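Local coordinates for protein CrmK (Actinoalloteichus sp. WH1-2216-6, PDB 5I1V) that is a flavoenzyme oxidase with covalently bound FAD that takes part in recycling shunt products of caerulomycin biosynthesis, at residues Gly381-Val384 with Asn385-Pro389; Ser245-Leu248 with Asp249-Arg253; Asp181-Trp184 with Ala185-Gly189. All blocks are in the same frame, centred on the assembly; numbering follows the deposited sequence.

Interaction 1. Residues Gly381-Val384 with Asn385-Pro389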
ATOM      1  N   GLY A 381     -16.861  12.369 -17.121  1.00 23.17           N
ATOM      2  CA  GLY A 381     -17.691  12.338 -18.303  1.00 23.70           C
ATOM      3  C   GLY A 381     -17.351  11.162 -19.181  1.00 23.28           C
ATOM      4  O   GLY A 381     -17.279  10.004 -18.692  1.00 25.31           O
ATOM      5  N   GLY A 382     -17.231  11.410 -20.495  1.00 22.27           N
ATOM      6  CA  GLY A 382     -17.044  10.336 -21.457  1.00 21.04           C
ATOM      7  C   GLY A 382     -18.121   9.261 -21.344  1.00 21.28           C
ATOM      8  O   GLY A 382     -19.312   9.543 -21.366  1.00 21.89           O
ATOM      9  N   ARG A 383     -17.668   8.025 -21.236  1.00 22.79           N
ATOM     10  CA  ARG A 383     -18.528   6.852 -21.184  1.00 24.16           C
ATOM     11  C   ARG A 383     -19.520   6.871 -19.998  1.00 22.23           C
ATOM     12  O   ARG A 383     -20.617   6.279 -20.064  1.00 22.94           O
ATOM     13  CB  ARG A 383     -17.618   5.634 -21.169  1.00 27.99           C
ATOM     14  CG  ARG A 383     -18.311   4.297 -21.201  1.00 35.57           C
ATOM     15  CD  ARG A 383     -19.002   4.040 -22.513  1.00 42.47           C
ATOM     16  NE  ARG A 383     -20.393   3.681 -22.247  1.00 54.64           N
ATOM     17  CZ  ARG A 383     -21.186   2.974 -23.055  1.00 64.48           C
ATOM     18  NH1 ARG A 383     -20.738   2.489 -24.215  1.00 71.72           N
ATOM     19  NH2 ARG A 383     -22.448   2.741 -22.683  1.00 66.29           N
ATOM     20  N   VAL A 384     -19.208   7.626 -18.956  1.00 20.17           N
ATOM     21  CA  VAL A 384     -20.138   7.781 -17.843  1.00 22.66           C
ATOM     22  C   VAL A 384     -21.470   8.331 -18.365  1.00 24.46           C
ATOM     23  O   VAL A 384     -22.565   7.906 -17.943  1.00 26.10           O
ATOM     24  CB  VAL A 384     -19.554   8.708 -16.773  1.00 21.47           C
ATOM     25  CG1 VAL A 384     -20.607   9.093 -15.724  1.00 21.73           C
ATOM     26  CG2 VAL A 384     -18.312   8.122 -16.144  1.00 22.36           C
ATOM     27  N   ASN A 385     -21.396   9.222 -19.344  1.00 27.05           N
ATOM     28  CA  ASN A 385     -22.601   9.951 -19.752  1.00 27.12           C
ATOM     29  C   ASN A 385     -23.236   9.446 -21.025  1.00 31.46           C
ATOM     30  O   ASN A 385     -24.016  10.170 -21.627  1.00 33.96           O
ATOM     31  CB  ASN A 385     -22.303  11.452 -19.867  1.00 28.64           C
ATOM     32  CG  ASN A 385     -22.026  12.077 -18.522  1.00 29.15           C
ATOM     33  OD1 ASN A 385     -22.566  11.637 -17.479  1.00 28.54           O
ATOM     34  ND2 ASN A 385     -21.177  13.072 -18.506  1.00 27.42           N
ATOM     35  N   THR A 386     -22.954   8.208 -21.419  1.00 28.72           N
ATOM     36  CA  THR A 386     -23.578   7.635 -22.618  1.00 33.58           C
ATOM     37  C   THR A 386     -24.485   6.463 -22.272  1.00 36.23           C
ATOM     38  O   THR A 386     -25.001   5.784 -23.158  1.00 37.74           O
ATOM     39  CB  THR A 386     -22.517   7.169 -23.645  1.00 34.61           C
ATOM     40  OG1 THR A 386     -21.711   6.132 -23.078  1.00 38.57           O
ATOM     41  CG2 THR A 386     -21.641   8.327 -24.078  1.00 36.55           C
ATOM     42  N   VAL A 387     -24.651   6.203 -20.981  1.00 37.42           N
ATOM     43  CA  VAL A 387     -25.539   5.156 -20.538  1.00 41.90           C
ATOM     44  C   VAL A 387     -26.912   5.776 -20.450  1.00 43.02           C
ATOM     45  O   VAL A 387     -27.055   6.991 -20.331  1.00 46.37           O
ATOM     46  CB  VAL A 387     -25.177   4.590 -19.143  1.00 40.63           C
ATOM     47  CG1 VAL A 387     -23.777   4.032 -19.125  1.00 39.36           C
ATOM     48  CG2 VAL A 387     -25.306   5.650 -18.070  1.00 42.02           C
ATOM     49  N   ASP A 388     -27.920   4.918 -20.487  1.00 40.68           N
ATOM     50  CA  ASP A 388     -29.250   5.320 -20.118  1.00 40.39           C
ATOM     51  C   ASP A 388     -29.240   5.700 -18.629  1.00 38.95           C
ATOM     52  O   ASP A 388     -29.125   4.790 -17.785  1.00 39.20           O
ATOM     53  CB  ASP A 388     -30.169   4.118 -20.359  1.00 41.68           C
ATOM     54  CG  ASP A 388     -31.613   4.410 -19.984  1.00 43.94           C
ATOM     55  OD1 ASP A 388     -31.871   5.560 -19.550  1.00 43.36           O
ATOM     56  OD2 ASP A 388     -32.460   3.484 -20.097  1.00 40.73           O
ATOM     57  N   PRO A 389     -29.334   7.005 -18.278  1.00 36.96           N
ATOM     58  CA  PRO A 389     -29.123   7.294 -16.831  1.00 36.10           C
ATOM     59  C   PRO A 389     -30.165   6.703 -15.886  1.00 37.75           C
ATOM     60  O   PRO A 389     -29.875   6.495 -14.711  1.00 34.23           O
ATOM     61  CB  PRO A 389     -29.126   8.833 -16.737  1.00 37.19           C
ATOM     62  CG  PRO A 389     -29.680   9.324 -18.031  1.00 39.33           C
ATOM     63  CD  PRO A 389     -29.647   8.219 -19.055  1.00 38.99           C
TER
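Three hydrogen bonds fold Gly-381 to Val-384 back on the residues that follow. Asn-385 N donates to Gly-382 O at 2.9 Å, closing a tight turn. Arg-383 O receives two bonds from Thr-386, a weak one from the backbone N at 3.3 Å and one from the hydroxyl OG1 at 3.2 Å. The hydroxyl can bend back to this carbonyl because OG1 stands between its own backbone N and carbonyl carbon (chi1 62°).

Thr-386 OG1 also lies over one face of the guanidinium, 2.9 Å from Arg-383 NE, an approach whose angle is too poor for a hydrogen bond. The arginine arrives there by bending at chi2 (68°) and chi3, and its side chain crosses that of Thr-386 at about a right angle. Without the hydroxyl, as with an alanine here, Arg-383 O would probably lose its side-chain donor and the guanidinium the atom lying over its face.

The remaining van der Waals contacts are lighter. Val-387 CG2 rests 3.6 Å from Val-384 O, while its CG1 meets the edge of the guanidinium near NH2. Asn-385 lays ND2 against Gly-381 CA at 3.6 Å, but its amide is spent on the chain ahead, with ND2 bonded to Ala-398 O and OD1 to Gly-397 N. Gly-381 suits its place because, at its backbone angles, a CB would be jammed against the preceding carbonyl. Buried Val-384 packs on Leu-147, its side chain about 6 Å from that of Tyr-138, an FAD-binding residue.

The arrangement is a short 3-10 turn within the loop joining strands 374-379 and 400-408 of the large antiparallel sheet, with the side chain of Val-384 about 10 Å from the bound FAD.

Interaction 2. Residues Ser245-Leu248 with Asp249-Arg253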
ATOM      1  N   SER A 245      -8.743  28.323 -15.396  1.00 28.80           N
ATOM      2  CA  SER A 245      -9.693  28.587 -16.502  1.00 28.62           C
ATOM      3  C   SER A 245      -9.298  27.797 -17.739  1.00 27.88           C
ATOM      4  O   SER A 245     -10.137  27.194 -18.392  1.00 28.08           O
ATOM      5  CB  SER A 245      -9.763  30.086 -16.856  1.00 30.11           C
ATOM      6  OG  SER A 245     -10.265  30.793 -15.752  1.00 31.12           O
ATOM      7  N   ASN A 246      -8.016  27.818 -18.087  1.00 29.52           N
ATOM      8  CA  ASN A 246      -7.542  27.038 -19.242  1.00 27.16           C
ATOM      9  C   ASN A 246      -7.845  25.560 -19.126  1.00 27.27           C
ATOM     10  O   ASN A 246      -8.226  24.936 -20.108  1.00 24.73           O
ATOM     11  CB  ASN A 246      -6.056  27.205 -19.477  1.00 25.38           C
ATOM     12  CG  ASN A 246      -5.708  28.599 -19.973  1.00 26.79           C
ATOM     13  OD1 ASN A 246      -6.596  29.358 -20.358  1.00 28.88           O
ATOM     14  ND2 ASN A 246      -4.439  28.922 -19.976  1.00 24.81           N
ATOM     15  N   PHE A 247      -7.601  25.017 -17.930  1.00 28.94           N
ATOM     16  CA  PHE A 247      -7.885  23.601 -17.633  1.00 27.83           C
ATOM     17  C   PHE A 247      -9.364  23.306 -17.819  1.00 26.74           C
ATOM     18  O   PHE A 247      -9.732  22.408 -18.546  1.00 27.16           O
ATOM     19  CB  PHE A 247      -7.481  23.284 -16.197  1.00 28.23           C
ATOM     20  CG  PHE A 247      -7.627  21.822 -15.839  1.00 26.92           C
ATOM     21  CD1 PHE A 247      -6.637  20.922 -16.170  1.00 27.64           C
ATOM     22  CD2 PHE A 247      -8.742  21.359 -15.171  1.00 29.25           C
ATOM     23  CE1 PHE A 247      -6.754  19.565 -15.845  1.00 29.36           C
ATOM     24  CE2 PHE A 247      -8.883  20.000 -14.853  1.00 26.21           C
ATOM     25  CZ  PHE A 247      -7.878  19.112 -15.172  1.00 26.48           C
ATOM     26  N   LEU A 248     -10.217  24.108 -17.188  1.00 28.98           N
ATOM     27  CA  LEU A 248     -11.658  23.883 -17.262  1.00 31.06           C
ATOM     28  C   LEU A 248     -12.168  23.980 -18.693  1.00 32.66           C
ATOM     29  O   LEU A 248     -12.963  23.120 -19.130  1.00 30.49           O
ATOM     30  CB  LEU A 248     -12.424  24.834 -16.357  1.00 30.08           C
ATOM     31  CG  LEU A 248     -12.075  24.760 -14.874  1.00 33.45           C
ATOM     32  CD1 LEU A 248     -12.832  25.814 -14.094  1.00 36.40           C
ATOM     33  CD2 LEU A 248     -12.320  23.393 -14.291  1.00 36.93           C
ATOM     34  N   ASP A 249     -11.682  24.966 -19.447  1.00 31.83           N
ATOM     35  CA  ASP A 249     -12.168  25.149 -20.833  1.00 31.52           C
ATOM     36  C   ASP A 249     -11.797  23.974 -21.666  1.00 29.07           C
ATOM     37  O   ASP A 249     -12.613  23.474 -22.428  1.00 29.82           O
ATOM     38  CB  ASP A 249     -11.579  26.405 -21.517  1.00 36.23           C
ATOM     39  CG  ASP A 249     -12.054  27.697 -20.883  1.00 42.76           C
ATOM     40  OD1 ASP A 249     -13.131  27.690 -20.236  1.00 49.83           O
ATOM     41  OD2 ASP A 249     -11.330  28.729 -21.007  1.00 49.39           O
ATOM     42  N   TRP A 250     -10.548  23.537 -21.557  1.00 25.98           N
ATOM     43  CA  TRP A 250     -10.111  22.386 -22.328  1.00 26.86           C
ATOM     44  C   TRP A 250     -10.944  21.146 -21.919  1.00 25.60           C
ATOM     45  O   TRP A 250     -11.397  20.418 -22.785  1.00 25.48           O
ATOM     46  CB  TRP A 250      -8.608  22.110 -22.166  1.00 27.18           C
ATOM     47  CG  TRP A 250      -8.088  21.063 -23.066  1.00 27.60           C
ATOM     48  CD1 TRP A 250      -7.492  21.238 -24.289  1.00 29.02           C
ATOM     49  CD2 TRP A 250      -8.189  19.636 -22.875  1.00 29.80           C
ATOM     50  NE1 TRP A 250      -7.185  20.007 -24.850  1.00 29.23           N
ATOM     51  CE2 TRP A 250      -7.614  19.017 -24.002  1.00 28.99           C
ATOM     52  CE3 TRP A 250      -8.680  18.831 -21.846  1.00 30.23           C
ATOM     53  CZ2 TRP A 250      -7.526  17.619 -24.129  1.00 30.26           C
ATOM     54  CZ3 TRP A 250      -8.611  17.436 -21.994  1.00 29.66           C
ATOM     55  CH2 TRP A 250      -8.037  16.857 -23.109  1.00 28.27           C
ATOM     56  N   GLN A 251     -11.162  20.929 -20.622  1.00 25.52           N
ATOM     57  CA  GLN A 251     -11.910  19.734 -20.189  1.00 25.28           C
ATOM     58  C   GLN A 251     -13.362  19.782 -20.684  1.00 27.02           C
ATOM     59  O   GLN A 251     -13.910  18.761 -21.147  1.00 25.68           O
ATOM     60  CB  GLN A 251     -11.892  19.598 -18.678  1.00 26.25           C
ATOM     61  CG  GLN A 251     -10.533  19.337 -18.079  1.00 25.92           C
ATOM     62  CD  GLN A 251      -9.928  18.006 -18.530  1.00 27.56           C
ATOM     63  OE1 GLN A 251     -10.634  17.093 -19.003  1.00 26.59           O
ATOM     64  NE2 GLN A 251      -8.612  17.872 -18.339  1.00 27.22           N
ATOM     65  N   LEU A 252     -13.981  20.964 -20.637  1.00 24.92           N
ATOM     66  CA  LEU A 252     -15.363  21.092 -21.078  1.00 28.69           C
ATOM     67  C   LEU A 252     -15.567  21.043 -22.592  1.00 29.52           C
ATOM     68  O   LEU A 252     -16.677  20.817 -23.056  1.00 31.46           O
ATOM     69  CB  LEU A 252     -16.027  22.312 -20.486  1.00 30.77           C
ATOM     70  CG  LEU A 252     -16.149  22.247 -18.962  1.00 32.61           C
ATOM     71  CD1 LEU A 252     -16.224  23.665 -18.428  1.00 36.13           C
ATOM     72  CD2 LEU A 252     -17.319  21.401 -18.501  1.00 34.69           C
ATOM     73  N   ARG A 253     -14.495  21.185 -23.353  1.00 31.93           N
ATOM     74  CA  ARG A 253     -14.524  20.899 -24.791  1.00 31.57           C
ATOM     75  C   ARG A 253     -14.215  19.456 -25.099  1.00 29.64           C
ATOM     76  O   ARG A 253     -14.363  19.040 -26.241  1.00 28.20           O
ATOM     77  CB  ARG A 253     -13.502  21.766 -25.544  1.00 34.79           C
ATOM     78  CG  ARG A 253     -14.003  23.170 -25.805  1.00 38.75           C
ATOM     79  CD  ARG A 253     -12.866  24.174 -25.973  1.00 41.10           C
ATOM     80  NE  ARG A 253     -11.663  23.556 -26.514  1.00 41.79           N
ATOM     81  CZ  ARG A 253     -10.420  23.824 -26.109  1.00 44.80           C
ATOM     82  NH1 ARG A 253     -10.172  24.720 -25.155  1.00 44.83           N
ATOM     83  NH2 ARG A 253      -9.408  23.171 -26.667  1.00 47.94           N
TER
HETATM   84  O   HOH W   1      -8.052  25.995 -22.752  1.00 40.94           O
HETATM   85  O   HOH W   2      -8.914  30.259 -20.399  1.00 42.34           O
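Phe-247 turns its ring along the helix, CG trans to the main-chain N (chi1 -175°), and Gln-251 bends at chi2 (-63°) to come over it. Gln-251 CG lies above one face of the Phe-247 ring, 4.0 Å from the centroid, in a CH-pi contact. The amide continues across the same ring, Gln-251 NE2 standing 3.5 Å from Phe-247 CZ with the two planes 48° apart. A flexible glutamine suits this place, since its methylenes can serve an aromatic face; Phe-298, Leu-302 and Tyr-377 also pack on the phenylalanine.

On the next flank Leu-252 CD1 lies 3.4 Å from Leu-248 O, with only a loose contact to Leu-248 CB. Exposed Asp-249 suits a wet position: one water donates to Asp-249 OD2 at 2.9 Å and also to Asn-246 OD1. Asn-246 is anchored beyond the helix by ND2, which binds Glu-304 O and Leu-302 O.

Beneath these side chains the backbone is regular, each amide from Asp-249 to Leu-252 bonding to the carbonyl four residues earlier. This is the i to i+4 pattern of an alpha-helix, here helix 237-253, which packs beside helix 291-303 and against strands 265-271 and 374-379 of the large antiparallel sheet.

Interaction 3. Residues Asp181-Trp184 with Ala185-Gly189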
ATOM      1  N   ASP A 181     -35.258  -3.958  -7.933  1.00 26.22           N
ATOM      2  CA  ASP A 181     -35.214  -2.715  -7.175  1.00 27.42           C
ATOM      3  C   ASP A 181     -34.041  -2.655  -6.188  1.00 22.41           C
ATOM      4  O   ASP A 181     -33.374  -1.633  -6.058  1.00 22.95           O
ATOM      5  CB  ASP A 181     -36.558  -2.440  -6.465  1.00 28.72           C
ATOM      6  CG  ASP A 181     -36.968  -3.548  -5.479  1.00 32.39           C
ATOM      7  OD1 ASP A 181     -36.628  -4.755  -5.677  1.00 32.37           O
ATOM      8  OD2 ASP A 181     -37.698  -3.219  -4.510  1.00 30.63           O
ATOM      9  N   LEU A 182     -33.825  -3.730  -5.451  1.00 21.88           N
ATOM     10  CA  LEU A 182     -32.676  -3.837  -4.557  1.00 20.47           C
ATOM     11  C   LEU A 182     -31.346  -3.712  -5.298  1.00 19.92           C
ATOM     12  O   LEU A 182     -30.410  -3.027  -4.825  1.00 18.72           O
ATOM     13  CB  LEU A 182     -32.710  -5.150  -3.756  1.00 21.49           C
ATOM     14  CG  LEU A 182     -31.784  -5.263  -2.569  1.00 21.11           C
ATOM     15  CD1 LEU A 182     -31.988  -4.069  -1.638  1.00 21.73           C
ATOM     16  CD2 LEU A 182     -32.023  -6.584  -1.845  1.00 22.72           C
ATOM     17  N   TRP A 183     -31.252  -4.349  -6.464  1.00 19.53           N
ATOM     18  CA  TRP A 183     -30.052  -4.235  -7.295  1.00 18.58           C
ATOM     19  C   TRP A 183     -29.875  -2.784  -7.696  1.00 18.80           C
ATOM     20  O   TRP A 183     -28.781  -2.221  -7.578  1.00 19.30           O
ATOM     21  CB  TRP A 183     -30.110  -5.151  -8.518  1.00 18.88           C
ATOM     22  CG  TRP A 183     -29.060  -4.809  -9.536  1.00 18.58           C
ATOM     23  CD1 TRP A 183     -27.794  -5.276  -9.597  1.00 19.02           C
ATOM     24  CD2 TRP A 183     -29.201  -3.875 -10.595  1.00 19.58           C
ATOM     25  NE1 TRP A 183     -27.131  -4.705 -10.631  1.00 19.63           N
ATOM     26  CE2 TRP A 183     -27.971  -3.818 -11.258  1.00 19.59           C
ATOM     27  CE3 TRP A 183     -30.260  -3.064 -11.033  1.00 19.90           C
ATOM     28  CZ2 TRP A 183     -27.769  -3.044 -12.396  1.00 20.84           C
ATOM     29  CZ3 TRP A 183     -30.056  -2.252 -12.106  1.00 21.31           C
ATOM     30  CH2 TRP A 183     -28.819  -2.244 -12.796  1.00 23.09           C
ATOM     31  N   TRP A 184     -30.959  -2.132  -8.118  1.00 18.10           N
ATOM     32  CA  TRP A 184     -30.853  -0.774  -8.592  1.00 18.13           C
ATOM     33  C   TRP A 184     -30.393   0.196  -7.514  1.00 18.99           C
ATOM     34  O   TRP A 184     -29.634   1.112  -7.782  1.00 17.67           O
ATOM     35  CB  TRP A 184     -32.193  -0.320  -9.173  1.00 19.56           C
ATOM     36  CG  TRP A 184     -32.198   1.056  -9.782  1.00 19.92           C
ATOM     37  CD1 TRP A 184     -31.904   1.372 -11.086  1.00 21.06           C
ATOM     38  CD2 TRP A 184     -32.559   2.293  -9.157  1.00 21.01           C
ATOM     39  NE1 TRP A 184     -32.060   2.705 -11.299  1.00 20.27           N
ATOM     40  CE2 TRP A 184     -32.460   3.304 -10.142  1.00 20.32           C
ATOM     41  CE3 TRP A 184     -32.944   2.646  -7.870  1.00 20.74           C
ATOM     42  CZ2 TRP A 184     -32.756   4.641  -9.882  1.00 22.01           C
ATOM     43  CZ3 TRP A 184     -33.247   3.967  -7.616  1.00 23.60           C
ATOM     44  CH2 TRP A 184     -33.144   4.958  -8.627  1.00 21.18           C
ATOM     45  N   ALA A 185     -30.891  -0.015  -6.300  1.00 18.56           N
ATOM     46  CA  ALA A 185     -30.481   0.782  -5.151  1.00 18.57           C
ATOM     47  C   ALA A 185     -28.979   0.726  -4.874  1.00 18.05           C
ATOM     48  O   ALA A 185     -28.396   1.672  -4.414  1.00 18.91           O
ATOM     49  CB  ALA A 185     -31.233   0.361  -3.930  1.00 18.44           C
ATOM     50  N   HIS A 186     -28.373  -0.394  -5.193  1.00 17.93           N
ATOM     51  CA  HIS A 186     -26.922  -0.553  -5.071  1.00 18.58           C
ATOM     52  C   HIS A 186     -26.108  -0.047  -6.242  1.00 18.34           C
ATOM     53  O   HIS A 186     -24.907  -0.321  -6.320  1.00 18.97           O
ATOM     54  CB  HIS A 186     -26.618  -2.005  -4.784  1.00 19.34           C
ATOM     55  CG  HIS A 186     -27.018  -2.416  -3.406  1.00 21.30           C
ATOM     56  ND1 HIS A 186     -28.303  -2.790  -3.075  1.00 21.61           N
ATOM     57  CD2 HIS A 186     -26.307  -2.464  -2.259  1.00 22.78           C
ATOM     58  CE1 HIS A 186     -28.361  -3.050  -1.781  1.00 22.57           C
ATOM     59  NE2 HIS A 186     -27.166  -2.840  -1.264  1.00 23.80           N
ATOM     60  N   THR A 187     -26.715   0.704  -7.153  1.00 17.35           N
ATOM     61  CA  THR A 187     -25.984   1.257  -8.265  1.00 18.00           C
ATOM     62  C   THR A 187     -25.904   2.764  -8.077  1.00 18.64           C
ATOM     63  O   THR A 187     -25.989   3.518  -9.037  1.00 18.93           O
ATOM     64  CB  THR A 187     -26.595   0.975  -9.643  1.00 18.40           C
ATOM     65  OG1 THR A 187     -27.907   1.569  -9.736  1.00 20.31           O
ATOM     66  CG2 THR A 187     -26.702  -0.536  -9.907  1.00 20.46           C
ATOM     67  N   GLY A 188     -25.723   3.175  -6.844  1.00 18.53           N
ATOM     68  CA  GLY A 188     -25.605   4.575  -6.514  1.00 19.75           C
ATOM     69  C   GLY A 188     -26.240   5.002  -5.225  1.00 19.26           C
ATOM     70  O   GLY A 188     -25.998   6.138  -4.791  1.00 20.58           O
ATOM     71  N   GLY A 189     -27.029   4.140  -4.589  1.00 19.40           N
ATOM     72  CA  GLY A 189     -27.712   4.532  -3.355  1.00 20.21           C
ATOM     73  C   GLY A 189     -26.795   4.756  -2.153  1.00 22.21           C
ATOM     74  O   GLY A 189     -27.105   5.516  -1.220  1.00 21.75           O
TER
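His-186 ND1 makes a short, straight hydrogen bond to Leu-182 O (2.7 Å, 178°), with the acceptor in the plane of its ring. The backbone N of His-186 bonds Leu-182 O only weakly, and the imidazole supplies the stronger donor. Trp-184 O is gripped by two donors of Thr-187, OG1 at 2.6 Å and the backbone N at 3.0 Å. The hydroxyl is placed for this by a chi1 of 62°, and it also hydrogen-bonds with Ala-393 N. Threonine fits because its two branches do different work.

The methyl branch supplies the apolar part: Thr-187 CG2 sits over the six-membered ring of Trp-183, 3.9 Å from the centroid, in a CH-pi contact. The indole itself is tied by NE1 to Leu-152 O. Leu-182 and His-186 lie side by side, Leu-182 CD1 touching His-186 CE1 at 3.8 Å, and the ring of Phe-194 also meets the imidazole.

Gly-189 N returns to Ala-185 O at 2.8 Å, and a side chain at Gly-189 would clash with that same carbonyl.

This is the C-terminal end of helix 180-185, where the side chains of His-186 and Thr-187 bond the carbonyls of Leu-182 and Trp-184; His-186 lies beside the FAD-binding Ile-197, its side chain about 6 Å from the bound FAD.

Interactions 2 and 3 are largely buried, whereas interaction 1 is only partly so, with an exposed arginine. Each is local, but they belong to different elements: interaction 3 ends a helix beside the FAD, interaction 1 turns the loop after strand 374-379, and interaction 2 lies along a helix packed on that same strand. Interactions 1 and 3 share a chemistry, a threonine hydroxyl and backbone N both bonding the carbonyl three residues earlier, the backbone bond being weak in interaction 1. Interaction 2 bonds its carbonyls mainly through the backbone, with side chains that pack inward or meet water. The centres of interactions 2 and 3 are 33 Å apart, with interaction 1 between 17 and 19 Å from each.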